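Local atomic coordinates of epoxide hydrolase (Aspergillus niger, PDB entry 3G02), a protein that probably catalyses the hydrolytic opening of epoxides to vicinal diols, as an enantioselective variant of an alpha/beta-hydrolase-fold epoxide hydrolase. Residues L35-K40 with T64-W69; E237-M242 with P352-W357. The protein carries 9 engineered substitutions. All coordinates share one frame; numbering follows the deposited sequence.

In the fold
Both contacts are buried and lie toward the outside of the chain, about 38 Å apart between centres and about 24 Å between nearest atoms. Interaction 1 joins two helices of the N-terminal part, 26-38 and 59-71, and is partly polar: an arginine donates to carbonyls at the end of the first helix while a valine packs on a tryptophan. Interaction 2 sets helix 233-248 against the loop and short helix 352-357, between strands 340-345 and 362-369, and is made by apolar and van der Waals contacts. It is also nearer the predicted catalytic residues. The two share no helix or strand; each has an aliphatic carbon over a tryptophan face.

Interaction 1: residues L35-K40 with T64-W69; sequences LVRLSK and TMREKW
Arg66 NH2 donates to Arg37 O at 2.7 Å, with the oxygen in the guanidinium plane, at its edge. The arginine reaches from helix 59-71 to the C-terminal end of helix 26-38 and binds two successive carbonyls there. Arg66 NE gives the second, more bent bond, to Val36 O at 3.1 Å; this oxygen is tilted 30° out of the guanidinium plane. With CG anti to the backbone N (chi1 -180°) and the chain extended as far as NE, the guanidinium spans the gap between the helices, and the two bonds together limit its rotation. These carbonyls lie at a helix end, whose dipole would probably favour a positive group.

Beside the arginine bonds the contact is apolar. Val36 splits its branches: CG1 meets the base of the arginine side chain, 3.9 Å from Arg66 CG, the two side chains running in opposite directions, while CG2 sits over one face of the Trp69 indole, 3.7 Å from CE3, in a CH-pi contact 17° off the normal of the six-membered ring. Trp69 NE1 is hydrogen-bonded to Ser300 OG, which helps fix the ring, and Pro271 packs on both Val36 and Trp69.

The helix ends as Ser39 leaves helical geometry, though Ser39 N still bonds Leu35 O at 3.0 Å. Lys40, just beyond, makes backbone hydrogen bonds to the second subunit. An arginine side chain donating to the last-turn carbonyls of helix 26-38, beside aliphatic-on-indole packing, thus ties together two helices of the epoxide hydrolase N-terminal region.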
loop_
_atom_site.group_PDB
_atom_site.type_symbol
_atom_site.label_atom_id
_atom_site.label_comp_id
_atom_site.label_asym_id
_atom_site.label_seq_id
_atom_site.Cartn_x
_atom_site.Cartn_y
_atom_site.Cartn_z
ATOM N N LEU A 35 11.304 7.901 18.654
ATOM C CA LEU A 35 10.234 7.272 17.884
ATOM C C LEU A 35 10.635 5.906 17.326
ATOM O O LEU A 35 9.789 5.026 17.198
ATOM C CB LEU A 35 9.705 8.210 16.796
ATOM C CG LEU A 35 9.145 9.565 17.266
ATOM C CD1 LEU A 35 8.565 10.338 16.097
ATOM C CD2 LEU A 35 8.109 9.416 18.380
ATOM N N VAL A 36 11.917 5.718 17.020
ATOM C CA VAL A 36 12.414 4.387 16.660
ATOM C C VAL A 36 12.233 3.429 17.841
ATOM O O VAL A 36 11.737 2.315 17.672
ATOM C CB VAL A 36 13.895 4.406 16.195
ATOM C CG1 VAL A 36 14.431 2.985 16.032
ATOM C CG2 VAL A 36 14.043 5.174 14.881
ATOM N N ARG A 37 12.619 3.882 19.034
ATOM C CA ARG A 37 12.479 3.080 20.248
ATOM C C ARG A 37 11.012 2.760 20.564
ATOM O O ARG A 37 10.688 1.623 20.906
ATOM C CB ARG A 37 13.140 3.781 21.437
ATOM C CG ARG A 37 13.311 2.882 22.655
ATOM C CD ARG A 37 13.861 3.636 23.858
ATOM N NE ARG A 37 12.853 4.501 24.467
ATOM C CZ ARG A 37 12.835 5.829 24.372
ATOM N NH1 ARG A 37 13.780 6.472 23.696
ATOM N NH2 ARG A 37 11.869 6.517 24.966
ATOM N N LEU A 38 10.138 3.756 20.433
ATOM C CA LEU A 38 8.717 3.594 20.761
ATOM C C LEU A 38 7.948 2.719 19.776
ATOM O O LEU A 38 6.945 2.101 20.143
ATOM C CB LEU A 38 8.028 4.955 20.867
ATOM C CG LEU A 38 8.315 5.815 22.099
ATOM C CD1 LEU A 38 7.717 7.187 21.884
ATOM C CD2 LEU A 38 7.772 5.180 23.378
ATOM N N SER A 39 8.427 2.677 18.532
ATOM C CA SER A 39 7.789 1.917 17.456
ATOM C C SER A 39 7.716 0.426 17.751
ATOM O O SER A 39 8.664 -0.171 18.261
ATOM C CB SER A 39 8.537 2.129 16.139
ATOM O OG SER A 39 8.467 3.475 15.708
ATOM N N LYS A 40 6.579 -0.173 17.418
ATOM C CA LYS A 40 6.400 -1.610 17.566
ATOM C C LYS A 40 6.727 -2.317 16.253
ATOM O O LYS A 40 6.838 -1.679 15.205
ATOM C CB LYS A 40 4.956 -1.933 17.979
ATOM C CG LYS A 40 4.430 -1.179 19.202
ATOM C CD LYS A 40 5.120 -1.621 20.489
ATOM C CE LYS A 40 4.385 -1.100 21.713
ATOM N NZ LYS A 40 5.216 -1.190 22.944
ATOM N N THR A 64 16.468 -6.426 13.447
ATOM C CA THR A 64 17.909 -6.146 13.392
ATOM C C THR A 64 18.186 -4.701 12.976
ATOM O O THR A 64 19.040 -4.032 13.559
ATOM C CB THR A 64 18.634 -7.128 12.444
ATOM O OG1 THR A 64 18.490 -8.462 12.949
ATOM C CG2 THR A 64 20.125 -6.797 12.331
ATOM N N MET A 65 17.450 -4.216 11.980
ATOM C CA MET A 65 17.626 -2.838 11.516
ATOM C C MET A 65 17.187 -1.812 12.552
ATOM O O MET A 65 17.822 -0.764 12.689
ATOM C CB MET A 65 16.887 -2.611 10.197
ATOM C CG MET A 65 17.504 -3.349 9.027
ATOM S SD MET A 65 19.115 -2.698 8.543
ATOM C CE MET A 65 18.644 -1.252 7.594
ATOM N N ARG A 66 16.109 -2.114 13.283
ATOM C CA ARG A 66 15.649 -1.247 14.369
ATOM C C ARG A 66 16.715 -1.132 15.454
ATOM O O ARG A 66 16.995 -0.037 15.939
ATOM C CB ARG A 66 14.332 -1.757 14.965
ATOM C CG ARG A 66 13.804 -0.885 16.099
ATOM C CD ARG A 66 12.497 -1.413 16.667
ATOM N NE ARG A 66 12.150 -0.738 17.916
ATOM C CZ ARG A 66 12.608 -1.101 19.112
ATOM N NH1 ARG A 66 13.429 -2.137 19.235
ATOM N NH2 ARG A 66 12.246 -0.426 20.191
ATOM N N GLU A 67 17.312 -2.265 15.812
ATOM C CA GLU A 67 18.391 -2.281 16.798
ATOM C C GLU A 67 19.612 -1.495 16.328
ATOM O O GLU A 67 20.186 -0.712 17.095
ATOM C CB GLU A 67 18.779 -3.715 17.166
ATOM C CG GLU A 67 18.352 -4.109 18.570
ATOM C CD GLU A 67 18.944 -3.197 19.638
ATOM O OE1 GLU A 67 18.167 -2.465 20.284
ATOM O OE2 GLU A 67 20.183 -3.196 19.819
ATOM N N LYS A 68 19.996 -1.701 15.070
ATOM C CA LYS A 68 21.094 -0.955 14.450
ATOM C C LYS A 68 20.824 0.548 14.453
ATOM O O LYS A 68 21.705 1.349 14.774
ATOM C CB LYS A 68 21.348 -1.447 13.021
ATOM C CG LYS A 68 22.083 -2.780 12.937
ATOM C CD LYS A 68 22.366 -3.179 11.497
ATOM C CE LYS A 68 23.191 -4.457 11.434
ATOM N NZ LYS A 68 23.362 -4.931 10.032
ATOM N N TRP A 69 19.596 0.928 14.111
ATOM C CA TRP A 69 19.203 2.331 14.066
ATOM C C TRP A 69 19.324 2.986 15.444
ATOM O O TRP A 69 19.695 4.155 15.559
ATOM C CB TRP A 69 17.764 2.443 13.568
ATOM C CG TRP A 69 17.466 3.659 12.760
ATOM C CD1 TRP A 69 18.267 4.752 12.570
ATOM C CD2 TRP A 69 16.256 3.918 12.045
ATOM N NE1 TRP A 69 17.632 5.668 11.764
ATOM C CE2 TRP A 69 16.393 5.181 11.432
ATOM C CE3 TRP A 69 15.067 3.200 11.862
ATOM C CZ2 TRP A 69 15.385 5.740 10.643
ATOM C CZ3 TRP A 69 14.066 3.755 11.084
ATOM C CH2 TRP A 69 14.231 5.008 10.480
#

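Interaction 2: residues E237-M242 with P352-W357; sequences EGIARM and PVPRSW
The segment leading into helix 355-358, with Pro354 at its N-cap position, packs against helix 233-248. At one end the Pro352 ring fits beside Gly238, its CG 3.4 Å from Gly238 O. At Gly238, which has no side chain, the backbones come to 5.2 Å between Gly238 CA and Pro352 CA. Arg241, its chain bent at chi3 (-60°), crosses the proline at about a right angle and brings NH2 to 3.7 Å from Pro352 CG.

One turn along from Gly238, Met242 sets CB 3.8 Å from Pro352 CD; in the conformer given, SD comes 3.6 Å from Val353 CG1. Ile239 fills the other end: CD1 touches Pro354 CD and lies over one face of the Trp357 indole, 3.5 Å from CZ3, as a CH-pi contact. Pro354 CD also lies over a face of that indole, and Trp357 NE1 hydrogen-bonds Pro226 O. Pro352 lies about 9 Å, side chain to side chain, from the predicted catalytic His375. Proline and tryptophan packing here joins helix 233-248 to the connection between strands 340-345 and 362-369 of the alpha/beta-hydrolase fold.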
loop_
_atom_site.group_PDB
_atom_site.type_symbol
_atom_site.label_atom_id
_atom_site.label_comp_id
_atom_site.label_asym_id
_atom_site.label_seq_id
_atom_site.Cartn_x
_atom_site.Cartn_y
_atom_site.Cartn_z
ATOM N N GLU A 237 13.465 -13.002 -20.978
ATOM C CA GLU A 237 13.621 -13.102 -19.529
ATOM C C GLU A 237 13.386 -11.739 -18.884
ATOM O O GLU A 237 12.726 -11.648 -17.844
ATOM C CB GLU A 237 15.005 -13.640 -19.157
ATOM C CG GLU A 237 15.190 -15.127 -19.434
ATOM C CD GLU A 237 16.620 -15.606 -19.224
ATOM O OE1 GLU A 237 17.528 -14.768 -19.007
ATOM O OE2 GLU A 237 16.838 -16.835 -19.276
ATOM N N GLY A 238 13.904 -10.691 -19.525
ATOM C CA GLY A 238 13.718 -9.313 -19.074
ATOM C C GLY A 238 12.254 -8.916 -19.044
ATOM O O GLY A 238 11.786 -8.296 -18.081
ATOM N N ILE A 239 11.525 -9.281 -20.096
ATOM C CA ILE A 239 10.086 -9.031 -20.159
ATOM C C ILE A 239 9.345 -9.790 -19.053
ATOM O O ILE A 239 8.415 -9.258 -18.450
ATOM C CB ILE A 239 9.499 -9.364 -21.565
ATOM C CG1 ILE A 239 10.162 -8.498 -22.649
ATOM C CG2 ILE A 239 7.973 -9.217 -21.584
ATOM C CD1 ILE A 239 10.115 -7.003 -22.398
ATOM N N ALA A 240 9.770 -11.022 -18.783
ATOM C CA ALA A 240 9.199 -11.823 -17.697
ATOM C C ALA A 240 9.382 -11.138 -16.343
ATOM O O ALA A 240 8.450 -11.093 -15.538
ATOM C CB ALA A 240 9.817 -13.216 -17.677
ATOM N N ARG A 241 10.577 -10.601 -16.101
ATOM C CA ARG A 241 10.841 -9.853 -14.864
ATOM C C ARG A 241 9.978 -8.592 -14.800
ATOM O O ARG A 241 9.448 -8.248 -13.735
ATOM C CB ARG A 241 12.331 -9.528 -14.715
ATOM C CG ARG A 241 13.214 -10.775 -14.605
ATOM C CD ARG A 241 14.636 -10.457 -14.143
ATOM N NE ARG A 241 15.342 -9.554 -15.055
ATOM C CZ ARG A 241 15.982 -9.940 -16.158
ATOM N NH1 ARG A 241 16.015 -11.221 -16.505
ATOM N NH2 ARG A 241 16.593 -9.040 -16.920
ATOM N N MET A 242 9.904 -7.866 -15.916
ATOM C CA MET A 242 9.128 -6.625 -15.996
ATOM C C MET A 242 7.667 -6.892 -15.634
ATOM O O MET A 242 7.042 -6.152 -14.870
ATOM C CB MET A 242 9.214 -6.048 -17.408
ATOM C CG MET A 242 8.211 -4.946 -17.696
ATOM S SD MET A 242 7.992 -4.700 -19.460
ATOM C CE MET A 242 6.918 -6.072 -19.865
ATOM N N PRO A 352 12.968 -4.215 -17.306
ATOM C CA PRO A 352 14.075 -4.236 -18.263
ATOM C C PRO A 352 13.646 -4.518 -19.702
ATOM O O PRO A 352 13.893 -5.605 -20.238
ATOM C CB PRO A 352 15.009 -5.320 -17.707
ATOM C CG PRO A 352 14.146 -6.202 -16.875
ATOM C CD PRO A 352 12.894 -5.455 -16.510
ATOM N N VAL A 353 13.012 -3.517 -20.309
ATOM C CA VAL A 353 12.593 -3.564 -21.709
ATOM C C VAL A 353 13.825 -3.538 -22.621
ATOM O O VAL A 353 14.835 -2.921 -22.274
ATOM C CB VAL A 353 11.605 -2.411 -22.066
ATOM C CG1 VAL A 353 10.269 -2.625 -21.376
ATOM C CG2 VAL A 353 12.177 -1.043 -21.710
ATOM N N PRO A 354 13.753 -4.231 -23.774
ATOM C CA PRO A 354 14.920 -4.385 -24.642
ATOM C C PRO A 354 15.202 -3.165 -25.521
ATOM O O PRO A 354 14.344 -2.293 -25.673
ATOM C CB PRO A 354 14.531 -5.576 -25.517
ATOM C CG PRO A 354 13.061 -5.460 -25.647
ATOM C CD PRO A 354 12.572 -4.924 -24.323
ATOM N N ARG A 355 16.397 -3.139 -26.110
ATOM C CA ARG A 355 16.819 -2.078 -27.021
ATOM C C ARG A 355 15.801 -1.789 -28.133
ATOM O O ARG A 355 15.484 -0.629 -28.392
ATOM C CB ARG A 355 18.188 -2.411 -27.629
ATOM C CG ARG A 355 18.709 -1.352 -28.587
ATOM C CD ARG A 355 20.094 -1.680 -29.117
ATOM N NE ARG A 355 20.571 -0.621 -30.006
ATOM C CZ ARG A 355 21.846 -0.408 -30.320
ATOM N NH1 ARG A 355 22.804 -1.177 -29.816
ATOM N NH2 ARG A 355 22.165 0.587 -31.139
ATOM N N SER A 356 15.294 -2.842 -28.775
ATOM C CA SER A 356 14.369 -2.687 -29.905
ATOM C C SER A 356 13.035 -2.039 -29.516
ATOM O O SER A 356 12.336 -1.487 -30.369
ATOM C CB SER A 356 14.128 -4.031 -30.595
ATOM O OG SER A 356 13.487 -4.943 -29.725
ATOM N N TRP A 357 12.686 -2.114 -28.234
ATOM C CA TRP A 357 11.492 -1.444 -27.726
ATOM C C TRP A 357 11.812 0.009 -27.402
ATOM O O TRP A 357 11.077 0.913 -27.788
ATOM C CB TRP A 357 10.966 -2.159 -26.484
ATOM C CG TRP A 357 10.186 -3.414 -26.759
ATOM C CD1 TRP A 357 10.203 -4.171 -27.902
ATOM C CD2 TRP A 357 9.301 -4.078 -25.853
ATOM N NE1 TRP A 357 9.365 -5.255 -27.764
ATOM C CE2 TRP A 357 8.800 -5.221 -26.516
ATOM C CE3 TRP A 357 8.866 -3.807 -24.546
ATOM C CZ2 TRP A 357 7.890 -6.098 -25.914
ATOM C CZ3 TRP A 357 7.963 -4.679 -23.948
ATOM C CH2 TRP A 357 7.486 -5.813 -24.633
#